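Local coordinates for protein quinone reductase (Klebsiella pneumoniae subsp. pneumoniae, PDB 4GI5) that binds FAD and probably works as an NAD(P)H-dependent quinone reductase of the flavodoxin-like fold, assembled from two subunits, at residues A72-A77 and I135-A140; P78-F83 and S90-A95; Y159-F164 and Q252-Y257; I198-L203 and I247-Q252. All coordinates share one frame; numbering follows the deposited sequence.

Interaction 1: A72-A77 and I135-A140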
loop_
_atom_site.group_PDB
_atom_site.type_symbol
_atom_site.label_atom_id
_atom_site.label_comp_id
_atom_site.label_asym_id
_atom_site.label_seq_id
_atom_site.Cartn_x
_atom_site.Cartn_y
_atom_site.Cartn_z
ATOM N N ALA B 72 16.108 12.467 5.043
ATOM C CA ALA B 72 16.655 13.469 5.974
ATOM C C ALA B 72 16.623 14.867 5.404
ATOM O O ALA B 72 16.565 15.848 6.154
ATOM C CB ALA B 72 18.076 13.069 6.472
ATOM N N ASP B 73 16.466 14.998 4.116
ATOM C CA ASP B 73 16.367 16.340 3.514
ATOM C C ASP B 73 15.011 16.983 3.812
ATOM O O ASP B 73 14.801 18.161 3.539
ATOM C CB ASP B 73 16.558 16.287 2.020
ATOM C CG ASP B 73 18.048 16.071 1.635
ATOM O OD1 ASP B 73 18.934 16.427 2.421
ATOM O OD2 ASP B 73 18.312 15.458 0.645
ATOM N N ASP B 74 14.016 16.198 4.275
ATOM C CA ASP B 74 12.699 16.775 4.593
ATOM C C ASP B 74 12.583 17.427 5.935
ATOM O O ASP B 74 11.561 18.044 6.186
ATOM C CB ASP B 74 11.652 15.624 4.500
ATOM C CG ASP B 74 11.554 15.117 3.119
ATOM O OD1 ASP B 74 11.834 15.881 2.100
ATOM O OD2 ASP B 74 11.202 13.903 2.883
ATOM N N SER B 75 13.565 17.257 6.824
ATOM C CA SER B 75 13.417 17.678 8.239
ATOM C C SER B 75 13.988 19.060 8.468
ATOM O O SER B 75 13.728 19.576 9.581
ATOM C CB SER B 75 13.984 16.652 9.243
ATOM O OG SER B 75 15.389 16.462 9.064
ATOM N N GLY B 76 14.769 19.593 7.476
ATOM C CA GLY B 76 15.248 20.999 7.548
ATOM C C GLY B 76 16.258 21.290 8.686
ATOM O O GLY B 76 16.395 22.391 9.126
ATOM N N ALA B 77 16.884 20.288 9.242
ATOM C CA ALA B 77 17.745 20.403 10.493
ATOM C C ALA B 77 18.599 19.225 10.597
ATOM O O ALA B 77 18.301 18.167 10.047
ATOM C CB ALA B 77 16.924 20.556 11.708
ATOM N N ILE B 135 1.462 10.483 1.460
ATOM C CA ILE B 135 1.131 10.026 2.802
ATOM C C ILE B 135 2.358 10.046 3.663
ATOM O O ILE B 135 2.371 10.617 4.788
ATOM C CB ILE B 135 0.447 8.651 2.797
ATOM C CG1 ILE B 135 -0.867 8.736 2.059
ATOM C CG2 ILE B 135 0.337 8.084 4.214
ATOM C CD1 ILE B 135 -1.991 9.343 2.884
ATOM N N ASP B 136 3.432 9.376 3.245
ATOM C CA ASP B 136 4.586 9.188 4.106
ATOM C C ASP B 136 5.188 10.521 4.539
ATOM O O ASP B 136 5.620 10.629 5.666
ATOM C CB ASP B 136 5.705 8.463 3.360
ATOM C CG ASP B 136 5.440 6.943 3.109
ATOM O OD1 ASP B 136 4.465 6.399 3.622
ATOM O OD2 ASP B 136 6.158 6.434 2.176
ATOM N N ARG B 137 5.219 11.468 3.635
ATOM C CA ARG B 137 5.872 12.760 3.889
ATOM C C ARG B 137 4.976 13.805 4.526
ATOM O O ARG B 137 5.466 14.624 5.326
ATOM C CB ARG B 137 6.554 13.260 2.645
ATOM C CG ARG B 137 7.680 12.387 2.188
ATOM C CD ARG B 137 8.353 12.729 0.832
ATOM N NE ARG B 137 9.046 14.045 1.014
ATOM C CZ ARG B 137 8.653 15.198 0.456
ATOM N NH1 ARG B 137 7.598 15.320 -0.373
ATOM N NH2 ARG B 137 9.309 16.333 0.856
ATOM N N VAL B 138 3.709 13.824 4.201
ATOM C CA VAL B 138 2.804 14.862 4.719
ATOM C C VAL B 138 2.307 14.494 6.129
ATOM O O VAL B 138 2.046 15.347 6.957
ATOM C CB VAL B 138 1.641 15.072 3.780
ATOM C CG1 VAL B 138 0.552 15.990 4.283
ATOM C CG2 VAL B 138 2.171 15.587 2.450
ATOM N N TYR B 139 2.144 13.171 6.401
ATOM C CA TYR B 139 1.523 12.735 7.640
ATOM C C TYR B 139 2.554 12.721 8.746
ATOM O O TYR B 139 3.022 11.679 9.207
ATOM C CB TYR B 139 0.896 11.317 7.448
ATOM C CG TYR B 139 -0.491 11.288 6.977
ATOM C CD1 TYR B 139 -1.079 12.349 6.286
ATOM C CD2 TYR B 139 -1.261 10.103 7.123
ATOM C CE1 TYR B 139 -2.371 12.348 5.842
ATOM C CE2 TYR B 139 -2.572 10.076 6.679
ATOM C CZ TYR B 139 -3.194 11.188 6.108
ATOM O OH TYR B 139 -4.485 11.027 5.718
ATOM N N ALA B 140 2.970 13.895 9.172
ATOM C CA ALA B 140 4.035 14.026 10.174
ATOM C C ALA B 140 3.659 13.652 11.640
ATOM O O ALA B 140 2.499 13.688 12.035
ATOM C CB ALA B 140 4.508 15.526 10.146
#
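Asp74 and Arg137 make this contact between them. Of the roughly 95 Å² buried in all, Asp74 gives about 50 Å² and Arg137 about 44 Å². Arg137 reaches out side-on and grips the carboxylate with two nitrogens. Its NE donates to Asp74 OD2 over 2.9 Å in an almost straight bond of 170°. Its NH2 meets Asp74 OD1, also at 2.9 Å, and closes the salt bridge. Both oxygens lie close to the guanidinium plane. They are met from above the carboxylate plane, however, and the two flat groups stand 53° apart. The arginine chain is extended at chi2 and bends at chi3 (67°), which brings NE round to the aspartate.

The pair is part of a larger charge cluster. Lys67 forms a second salt bridge with Asp74 OD1, and Asp102 takes Arg137 NH2. The alternation of opposite charges probably keeps all of them ionised although the pair is buried. Asp74 OD2 also accepts the backbone N-H of Asp71, which helps to fix the carboxylate's rotation. The bridge ties the long loop after strand 55-60 to the last turn of helix 129-138. It is a buried loop-to-helix salt bridge in the flavodoxin-like domain, and the neighbouring Asp136 touches the FAD.

Interaction 2: P78-F83 and S90-A95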
loop_
_atom_site.group_PDB
_atom_site.type_symbol
_atom_site.label_atom_id
_atom_site.label_comp_id
_atom_site.label_asym_id
_atom_site.label_seq_id
_atom_site.Cartn_x
_atom_site.Cartn_y
_atom_site.Cartn_z
ATOM N N PRO B 78 19.716 19.330 11.318
ATOM C CA PRO B 78 20.512 18.164 11.574
ATOM C C PRO B 78 19.733 17.152 12.407
ATOM O O PRO B 78 18.741 17.504 13.029
ATOM C CB PRO B 78 21.709 18.696 12.434
ATOM C CG PRO B 78 21.691 20.167 12.207
ATOM C CD PRO B 78 20.273 20.581 11.887
ATOM N N PRO B 79 20.222 15.899 12.465
ATOM C CA PRO B 79 19.504 14.898 13.286
ATOM C C PRO B 79 19.350 15.304 14.691
ATOM O O PRO B 79 20.307 15.829 15.328
ATOM C CB PRO B 79 20.445 13.678 13.220
ATOM C CG PRO B 79 21.144 13.824 11.937
ATOM C CD PRO B 79 21.376 15.325 11.783
ATOM N N VAL B 80 18.215 15.062 15.280
ATOM C CA VAL B 80 18.011 15.364 16.620
ATOM C C VAL B 80 18.828 14.524 17.588
ATOM O O VAL B 80 19.267 15.051 18.616
ATOM C CB VAL B 80 16.505 15.376 16.944
ATOM C CG1 VAL B 80 15.928 14.010 16.951
ATOM C CG2 VAL B 80 16.196 16.019 18.282
ATOM N N GLY B 81 19.046 13.246 17.309
ATOM C CA GLY B 81 19.888 12.377 18.139
ATOM C C GLY B 81 21.142 12.018 17.389
ATOM O O GLY B 81 21.619 12.734 16.472
ATOM N N GLU B 82 21.577 10.782 17.597
ATOM C CA GLU B 82 22.881 10.378 17.062
ATOM C C GLU B 82 22.877 10.128 15.602
ATOM O O GLU B 82 23.882 10.250 14.905
ATOM C CB GLU B 82 23.443 9.139 17.799
ATOM C CG GLU B 82 24.375 9.595 19.007
ATOM C CD GLU B 82 23.538 9.934 20.122
ATOM O OE1 GLU B 82 22.318 9.571 20.036
ATOM O OE2 GLU B 82 24.035 10.718 20.993
ATOM N N PHE B 83 21.679 9.714 15.079
ATOM C CA PHE B 83 21.529 9.538 13.636
ATOM C C PHE B 83 20.022 9.872 13.353
ATOM O O PHE B 83 19.244 9.790 14.279
ATOM C CB PHE B 83 21.866 8.108 13.185
ATOM C CG PHE B 83 21.204 7.029 14.010
ATOM C CD1 PHE B 83 19.916 6.518 13.660
ATOM C CD2 PHE B 83 21.811 6.421 15.100
ATOM C CE1 PHE B 83 19.324 5.554 14.420
ATOM C CE2 PHE B 83 21.254 5.455 15.826
ATOM C CZ PHE B 83 19.966 4.955 15.506
ATOM N N SER B 90 10.907 13.854 12.380
ATOM C CA SER B 90 9.604 14.486 12.078
ATOM C C SER B 90 9.027 15.191 13.266
ATOM O O SER B 90 8.508 16.306 13.124
ATOM C CB SER B 90 8.603 13.421 11.518
ATOM O OG SER B 90 7.359 14.097 11.240
ATOM N N LYS B 91 9.045 14.553 14.409
ATOM C CA LYS B 91 8.458 15.121 15.636
ATOM C C LYS B 91 9.113 16.539 15.856
ATOM O O LYS B 91 8.405 17.553 16.058
ATOM C CB LYS B 91 8.793 14.290 16.806
ATOM C CG LYS B 91 8.325 14.887 18.126
ATOM C CD LYS B 91 8.576 13.980 19.323
ATOM C CE LYS B 91 8.179 14.785 20.592
ATOM N NZ LYS B 91 8.496 13.837 21.646
ATOM N N GLN B 92 10.414 16.578 15.744
ATOM C CA GLN B 92 11.131 17.888 15.889
ATOM C C GLN B 92 10.849 18.857 14.744
ATOM O O GLN B 92 10.553 20.031 15.017
ATOM C CB GLN B 92 12.633 17.683 16.088
ATOM C CG GLN B 92 13.271 19.064 16.313
ATOM C CD GLN B 92 14.763 19.009 16.419
ATOM O OE1 GLN B 92 15.517 18.682 15.449
ATOM N NE2 GLN B 92 15.214 19.294 17.618
ATOM N N ALA B 93 10.874 18.406 13.486
ATOM C CA ALA B 93 10.620 19.286 12.355
ATOM C C ALA B 93 9.268 19.913 12.391
ATOM O O ALA B 93 9.095 21.134 12.099
ATOM C CB ALA B 93 10.795 18.581 11.058
ATOM N N PHE B 94 8.265 19.126 12.748
ATOM C CA PHE B 94 6.910 19.629 12.794
ATOM C C PHE B 94 6.784 20.641 13.991
ATOM O O PHE B 94 6.160 21.694 13.815
ATOM C CB PHE B 94 5.879 18.518 12.994
ATOM C CG PHE B 94 4.465 19.012 12.997
ATOM C CD1 PHE B 94 3.828 19.232 11.804
ATOM C CD2 PHE B 94 3.810 19.282 14.140
ATOM C CE1 PHE B 94 2.575 19.745 11.735
ATOM C CE2 PHE B 94 2.479 19.755 14.112
ATOM C CZ PHE B 94 1.911 20.047 12.906
ATOM N N ALA B 95 7.308 20.286 15.131
ATOM C CA ALA B 95 7.201 21.132 16.357
ATOM C C ALA B 95 7.994 22.432 16.169
ATOM O O ALA B 95 7.538 23.451 16.639
ATOM C CB ALA B 95 7.697 20.419 17.603
HETATM O O HOH W 1 18.320 18.945 15.191
#
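Gln92 swings its CG away from its own backbone N (chi1 -177°), and an extended chi2 then carries the amide across to the loop at 78-83. On the loop side, Val80 has chi1 of 72°, which sets CG1 between the backbone N and the carbonyl carbon and leaves CG2 opposite N, facing that amide. The methyl meets the nitrogen end: Val80 CG2 lies 3.5 Å from Gln92 NE2. Val80 CB lies nearer the oxygen end, 3.8 Å from Gln92 OE1. Val80 therefore touches the amide through CG2 at the nitrogen and CB at the oxygen, in van der Waals contact.

The contact joins helix 86-96 to the loop that leads into it, within the flavodoxin-like domain. The same loop goes on to Phe83, which touches the FAD and packs on Arg35 of the second subunit. Arg85, an FAD-binding residue, follows two positions later. Val80 is held from its backbone too, since its N-H bonds to Asp89 OD2 on the helix. Val80 and Pro78 are exposed, and Gln92 is partly exposed.

The polar link is made by a water. It donates one hydrogen bond to Pro78 O at 2.6 Å and another to Gln92 OE1 at 2.8 Å. The direct distance between Pro78 O and Gln92 OE1 is 4.2 Å. Both oxygens are acceptors, and the donating water is what can join them.

Interaction 3: Y159-F164 and Q252-Y257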
loop_
_atom_site.group_PDB
_atom_site.type_symbol
_atom_site.label_atom_id
_atom_site.label_comp_id
_atom_site.label_asym_id
_atom_site.label_seq_id
_atom_site.Cartn_x
_atom_site.Cartn_y
_atom_site.Cartn_z
ATOM N N TYR B 159 -7.865 7.040 15.353
ATOM C CA TYR B 159 -8.940 6.192 15.029
ATOM C C TYR B 159 -10.300 6.812 15.424
ATOM O O TYR B 159 -10.903 6.436 16.435
ATOM C CB TYR B 159 -8.760 4.779 15.541
ATOM C CG TYR B 159 -7.652 3.966 14.856
ATOM C CD1 TYR B 159 -7.618 3.874 13.487
ATOM C CD2 TYR B 159 -6.661 3.357 15.572
ATOM C CE1 TYR B 159 -6.667 3.105 12.830
ATOM C CE2 TYR B 159 -5.670 2.555 14.953
ATOM C CZ TYR B 159 -5.716 2.410 13.531
ATOM O OH TYR B 159 -4.736 1.661 12.921
ATOM N N GLY B 160 -10.689 7.784 14.614
ATOM C CA GLY B 160 -11.866 8.615 14.887
ATOM C C GLY B 160 -11.591 9.860 15.719
ATOM O O GLY B 160 -12.550 10.549 16.098
ATOM N N GLU B 161 -10.333 10.118 16.052
ATOM C CA GLU B 161 -9.842 11.321 16.681
ATOM C C GLU B 161 -8.594 11.708 15.921
ATOM O O GLU B 161 -8.040 10.867 15.142
ATOM C CB GLU B 161 -9.394 11.036 18.109
ATOM C CG GLU B 161 -10.458 10.725 19.037
ATOM C CD GLU B 161 -9.889 10.438 20.440
ATOM O OE1 GLU B 161 -10.157 9.385 20.928
ATOM O OE2 GLU B 161 -9.095 11.253 20.962
ATOM N N GLY B 162 -8.146 12.909 16.152
ATOM C CA GLY B 162 -6.960 13.455 15.534
ATOM C C GLY B 162 -7.204 14.768 14.878
ATOM O O GLY B 162 -8.327 15.348 14.974
ATOM N N THR B 163 -6.190 15.195 14.100
ATOM C CA THR B 163 -6.182 16.479 13.452
ATOM C C THR B 163 -7.296 16.653 12.491
ATOM O O THR B 163 -7.772 17.787 12.308
ATOM C CB THR B 163 -4.780 16.726 12.809
ATOM O OG1 THR B 163 -3.836 16.701 13.867
ATOM C CG2 THR B 163 -4.670 18.048 12.102
ATOM N N PHE B 164 -7.801 15.560 11.876
ATOM C CA PHE B 164 -8.771 15.650 10.830
ATOM C C PHE B 164 -10.224 15.443 11.263
ATOM O O PHE B 164 -11.118 15.343 10.450
ATOM C CB PHE B 164 -8.414 14.798 9.577
ATOM C CG PHE B 164 -6.962 14.998 9.093
ATOM C CD1 PHE B 164 -6.379 16.259 9.059
ATOM C CD2 PHE B 164 -6.243 13.913 8.627
ATOM C CE1 PHE B 164 -5.060 16.442 8.707
ATOM C CE2 PHE B 164 -4.973 14.085 8.158
ATOM C CZ PHE B 164 -4.335 15.331 8.240
ATOM N N GLN B 252 -11.244 4.178 18.732
ATOM C CA GLN B 252 -10.341 3.432 19.567
ATOM C C GLN B 252 -10.552 3.653 21.099
ATOM O O GLN B 252 -10.518 2.697 21.838
ATOM C CB GLN B 252 -8.903 3.850 19.313
ATOM C CG GLN B 252 -7.856 3.098 20.122
ATOM C CD GLN B 252 -6.456 3.576 19.790
ATOM O OE1 GLN B 252 -5.748 3.045 18.872
ATOM N NE2 GLN B 252 -6.010 4.568 20.524
ATOM N N ASN B 253 -10.782 4.901 21.449
ATOM C CA ASN B 253 -10.544 5.338 22.870
ATOM C C ASN B 253 -11.844 5.489 23.678
ATOM O O ASN B 253 -11.780 5.982 24.764
ATOM C CB ASN B 253 -9.791 6.635 22.948
ATOM C CG ASN B 253 -8.385 6.523 22.377
ATOM O OD1 ASN B 253 -7.652 5.600 22.690
ATOM N ND2 ASN B 253 -7.992 7.529 21.663
ATOM N N HIS B 254 -12.949 4.976 23.218
ATOM C CA HIS B 254 -14.215 5.321 23.922
ATOM C C HIS B 254 -15.007 4.129 24.338
ATOM O O HIS B 254 -16.233 4.197 24.455
ATOM C CB HIS B 254 -14.948 6.309 23.010
ATOM C CG HIS B 254 -14.224 7.609 22.876
ATOM N ND1 HIS B 254 -14.273 8.564 23.863
ATOM C CD2 HIS B 254 -13.287 8.039 21.991
ATOM C CE1 HIS B 254 -13.434 9.560 23.572
ATOM N NE2 HIS B 254 -12.810 9.258 22.440
ATOM N N GLY B 255 -14.326 3.045 24.615
ATOM C CA GLY B 255 -14.847 1.858 25.231
ATOM C C GLY B 255 -14.884 0.608 24.449
ATOM O O GLY B 255 -14.944 -0.460 24.993
ATOM N N ASP B 256 -14.845 0.699 23.123
ATOM C CA ASP B 256 -14.955 -0.497 22.333
ATOM C C ASP B 256 -13.711 -1.414 22.403
ATOM O O ASP B 256 -13.835 -2.633 22.147
ATOM C CB ASP B 256 -15.215 -0.158 20.845
ATOM C CG ASP B 256 -16.619 0.298 20.531
ATOM O OD1 ASP B 256 -17.466 0.498 21.424
ATOM O OD2 ASP B 256 -16.845 0.529 19.355
ATOM N N TYR B 257 -12.541 -0.817 22.686
ATOM C CA TYR B 257 -11.284 -1.554 22.754
ATOM C C TYR B 257 -10.678 -1.541 24.160
ATOM O O TYR B 257 -10.600 -0.496 24.860
ATOM C CB TYR B 257 -10.268 -0.928 21.743
ATOM C CG TYR B 257 -10.742 -1.101 20.306
ATOM C CD1 TYR B 257 -11.564 -0.181 19.729
ATOM C CD2 TYR B 257 -10.362 -2.194 19.538
ATOM C CE1 TYR B 257 -12.008 -0.315 18.416
ATOM C CE2 TYR B 257 -10.791 -2.339 18.228
ATOM C CZ TYR B 257 -11.606 -1.394 17.675
ATOM O OH TYR B 257 -12.084 -1.470 16.379
HETATM O O HOH W 2 -10.676 7.178 19.425
#
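The Tyr159 ring meets Gln252 at its edge: Gln252 OE1 lies near the ring plane, 3.4 Å from Tyr159 CD2. The ring and the amide are turned 70° against each other. His200 stacks on the tyrosine ring, and Tyr205 meets it edge-to-face. The His254 ring also presents an edge, with Glu161 OE1 close to its plane.

Glu161 OE1 gathers several donors. Asn253 ND2 gives it a nearly straight bond of 2.9 Å (168°), coming from above the carboxylate plane. His254 NE2 adds a weak bond of 3.1 Å, bent to 135°. The glutamate chain is extended beyond CG, which carries its carboxylate across to both partners. A water lies within hydrogen-bonding distance of Glu161 OE1 and Tyr159 O, and it accepts the backbone N-H of Asn253.

Two irregular loops meet here, one leading to strand 168-174 of the flavodoxin-like core and the other running from helix 224-239 to strand 257-258. Their backbones are joined by Gln252 N, which donates to Tyr159 O at 3.2 Å in the carbonyl plane.

The amides of Gln252 and Asn253 are also linked: Gln252 NE2 donates to Asn253 OD1 at 2.9 Å, almost straight. Arg158 NE binds Gln252 OE1, while Trp155 accepts from Gln252 NE2 through its O and donates to Asn253 OD1 through its N, which fixes the rotation of both amides. Tyr159 OH reaches the dimer interface, where it is hydrogen-bonded to Asn188 of the second subunit.

Interaction 4: I198-L203 and I247-Q252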
loop_
_atom_site.group_PDB
_atom_site.type_symbol
_atom_site.label_atom_id
_atom_site.label_comp_id
_atom_site.label_asym_id
_atom_site.label_seq_id
_atom_site.Cartn_x
_atom_site.Cartn_y
_atom_site.Cartn_z
ATOM N N ILE B 198 -5.722 1.604 3.753
ATOM C CA ILE B 198 -5.936 3.002 3.395
ATOM C C ILE B 198 -7.107 3.625 4.200
ATOM O O ILE B 198 -6.969 4.632 4.835
ATOM C CB ILE B 198 -6.161 3.182 1.885
ATOM C CG1 ILE B 198 -4.956 2.652 1.076
ATOM C CG2 ILE B 198 -6.461 4.639 1.606
ATOM C CD1 ILE B 198 -5.220 2.409 -0.424
ATOM N N GLN B 199 -8.266 3.011 4.061
ATOM C CA GLN B 199 -9.453 3.664 4.613
ATOM C C GLN B 199 -9.420 3.674 6.140
ATOM O O GLN B 199 -9.767 4.671 6.745
ATOM C CB GLN B 199 -10.701 2.933 4.169
ATOM C CG GLN B 199 -10.951 3.121 2.670
ATOM C CD GLN B 199 -12.278 2.683 2.128
ATOM O OE1 GLN B 199 -12.844 3.414 1.327
ATOM N NE2 GLN B 199 -12.781 1.511 2.509
ATOM N N HIS B 200 -9.033 2.569 6.755
ATOM C CA HIS B 200 -8.940 2.531 8.238
ATOM C C HIS B 200 -7.605 3.057 8.705
ATOM O O HIS B 200 -7.580 3.886 9.612
ATOM C CB HIS B 200 -9.176 1.088 8.704
ATOM C CG HIS B 200 -9.341 0.958 10.195
ATOM N ND1 HIS B 200 -8.322 0.611 11.057
ATOM C CD2 HIS B 200 -10.436 1.119 10.971
ATOM C CE1 HIS B 200 -8.782 0.491 12.283
ATOM N NE2 HIS B 200 -10.062 0.844 12.285
ATOM N N GLY B 201 -6.506 2.670 8.019
ATOM C CA GLY B 201 -5.176 3.006 8.488
ATOM C C GLY B 201 -4.627 4.357 8.160
ATOM O O GLY B 201 -3.801 4.883 8.870
HETATM N N MSE B 202 -5.154 4.971 7.096
HETATM C CA MSE B 202 -4.666 6.242 6.619
HETATM C C MSE B 202 -5.693 7.377 6.739
HETATM O O MSE B 202 -5.331 8.584 6.760
HETATM C CB MSE B 202 -4.086 6.218 5.192
HETATM C CG MSE B 202 -2.965 5.206 5.071
HETATM SE SE MSE B 202 -2.443 5.173 3.152
HETATM C CE MSE B 202 -1.879 3.333 3.154
ATOM N N LEU B 203 -6.988 7.052 6.715
ATOM C CA LEU B 203 -8.045 8.045 6.693
ATOM C C LEU B 203 -8.732 8.108 8.068
ATOM O O LEU B 203 -8.727 9.159 8.714
ATOM C CB LEU B 203 -9.013 7.803 5.546
ATOM C CG LEU B 203 -8.420 7.859 4.114
ATOM C CD1 LEU B 203 -9.542 7.661 3.103
ATOM C CD2 LEU B 203 -7.604 9.076 3.892
ATOM N N ILE B 247 -18.523 5.229 6.626
ATOM C CA ILE B 247 -18.262 3.859 7.066
ATOM C C ILE B 247 -18.214 3.896 8.613
ATOM O O ILE B 247 -17.483 4.717 9.211
ATOM C CB ILE B 247 -16.880 3.383 6.519
ATOM C CG1 ILE B 247 -16.896 3.408 4.995
ATOM C CG2 ILE B 247 -16.493 2.012 7.030
ATOM C CD1 ILE B 247 -15.503 3.160 4.337
ATOM N N PRO B 248 -18.895 2.934 9.270
ATOM C CA PRO B 248 -19.101 3.081 10.745
ATOM C C PRO B 248 -17.904 2.369 11.517
ATOM O O PRO B 248 -18.059 1.397 12.273
ATOM C CB PRO B 248 -20.464 2.343 10.967
ATOM C CG PRO B 248 -20.434 1.246 9.990
ATOM C CD PRO B 248 -19.860 1.942 8.713
ATOM N N PHE B 249 -16.688 2.828 11.225
ATOM C CA PHE B 249 -15.548 2.314 11.899
ATOM C C PHE B 249 -15.656 2.651 13.416
ATOM O O PHE B 249 -16.099 3.760 13.798
ATOM C CB PHE B 249 -14.254 2.923 11.364
ATOM C CG PHE B 249 -13.889 2.472 9.965
ATOM C CD1 PHE B 249 -13.697 1.127 9.681
ATOM C CD2 PHE B 249 -13.515 3.396 9.050
ATOM C CE1 PHE B 249 -13.261 0.706 8.413
ATOM C CE2 PHE B 249 -13.061 2.964 7.776
ATOM C CZ PHE B 249 -12.917 1.681 7.497
ATOM N N ARG B 250 -15.128 1.769 14.243
ATOM C CA ARG B 250 -15.212 1.897 15.700
ATOM C C ARG B 250 -14.126 2.835 16.214
ATOM O O ARG B 250 -12.914 2.679 15.858
ATOM C CB ARG B 250 -15.121 0.565 16.386
ATOM C CG ARG B 250 -16.242 -0.399 16.119
ATOM C CD ARG B 250 -16.010 -1.634 16.910
ATOM N NE ARG B 250 -16.917 -2.708 16.577
ATOM C CZ ARG B 250 -18.140 -2.806 17.081
ATOM N NH1 ARG B 250 -18.583 -1.878 17.932
ATOM N NH2 ARG B 250 -18.841 -3.847 16.768
ATOM N N ARG B 251 -14.430 3.775 17.090
ATOM C CA ARG B 251 -13.409 4.597 17.696
ATOM C C ARG B 251 -12.524 3.822 18.665
ATOM O O ARG B 251 -12.990 2.931 19.362
ATOM C CB ARG B 251 -13.994 5.839 18.366
ATOM C CG ARG B 251 -14.783 6.704 17.418
ATOM C CD ARG B 251 -14.457 8.166 17.544
ATOM N NE ARG B 251 -15.022 8.753 18.775
ATOM C CZ ARG B 251 -14.770 9.999 19.205
ATOM N NH1 ARG B 251 -15.363 10.411 20.363
ATOM N NH2 ARG B 251 -13.979 10.853 18.569
ATOM N N GLN B 252 -11.244 4.178 18.732
ATOM C CA GLN B 252 -10.341 3.432 19.567
ATOM C C GLN B 252 -10.552 3.653 21.099
ATOM O O GLN B 252 -10.518 2.697 21.838
ATOM C CB GLN B 252 -8.903 3.850 19.313
ATOM C CG GLN B 252 -7.856 3.098 20.122
ATOM C CD GLN B 252 -6.456 3.576 19.790
ATOM O OE1 GLN B 252 -5.748 3.045 18.872
ATOM N NE2 GLN B 252 -6.010 4.568 20.524
HETATM O O HOH W 3 -11.712 0.633 14.516
#
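A T-shaped aromatic pair fastens segment 247-252, in the loop after helix 224-239, onto helix 196-204 of the flavodoxin-like domain. His200 turns an edge to one face of the Phe249 ring. The centroids are 5.0 Å apart and the planes stand at 73°. The closest approach is His200 CD2 to Phe249 CD1, 3.5 Å, toward the rim of the phenylalanine ring. On the opposite face lies Ile247 CG2, centred over the ring. Phe249 is thus clamped between a histidine from the helix and an isoleucine of its own segment.

Ile247 also touches the helix itself: its CD1 lies 3.7 Å from Gln199 NE2, the two side chains crossing at about a right angle. The histidine's chi1 of -170° points CG away from the backbone N and brings the ring edge over the face of Phe249. A water then links His200 NE2, 2.8 Å away, to Arg250 O, to which it donates at 2.7 Å.

The helix segment contains a wider pi-type turn at 199-203. Gln199 and Leu203 rest on Leu171 of strand 168-174. Segment 247-252 lies against both the helix and the edge strand 209-216, where Ile247 packs on Val210, while His200 also packs on Ile187 of the second subunit.

Interaction 1 and interaction 3 are buried, interaction 4 is partly buried, and interaction 2 lies at the surface. Their chemistry differs accordingly. Interaction 1 relies on paired charges, interaction 3 on a network of amides and a carboxylate, and interaction 4 mainly on aromatic rings. Interaction 2 rests on a small aliphatic contact with an amide and a bridging water. Interactions 1 and 2 share the loop before helix 86-96, and Ala140 packs on Ser90 between them. Interactions 3 and 4 share Gln252 and use adjoining parts of the loop before strand 257-258; Gly160 O probably accepts from Arg251 NH2. Tyr139 of interaction 1 packs on Phe164 of interaction 3 and probably bonds to Met202 O of interaction 4.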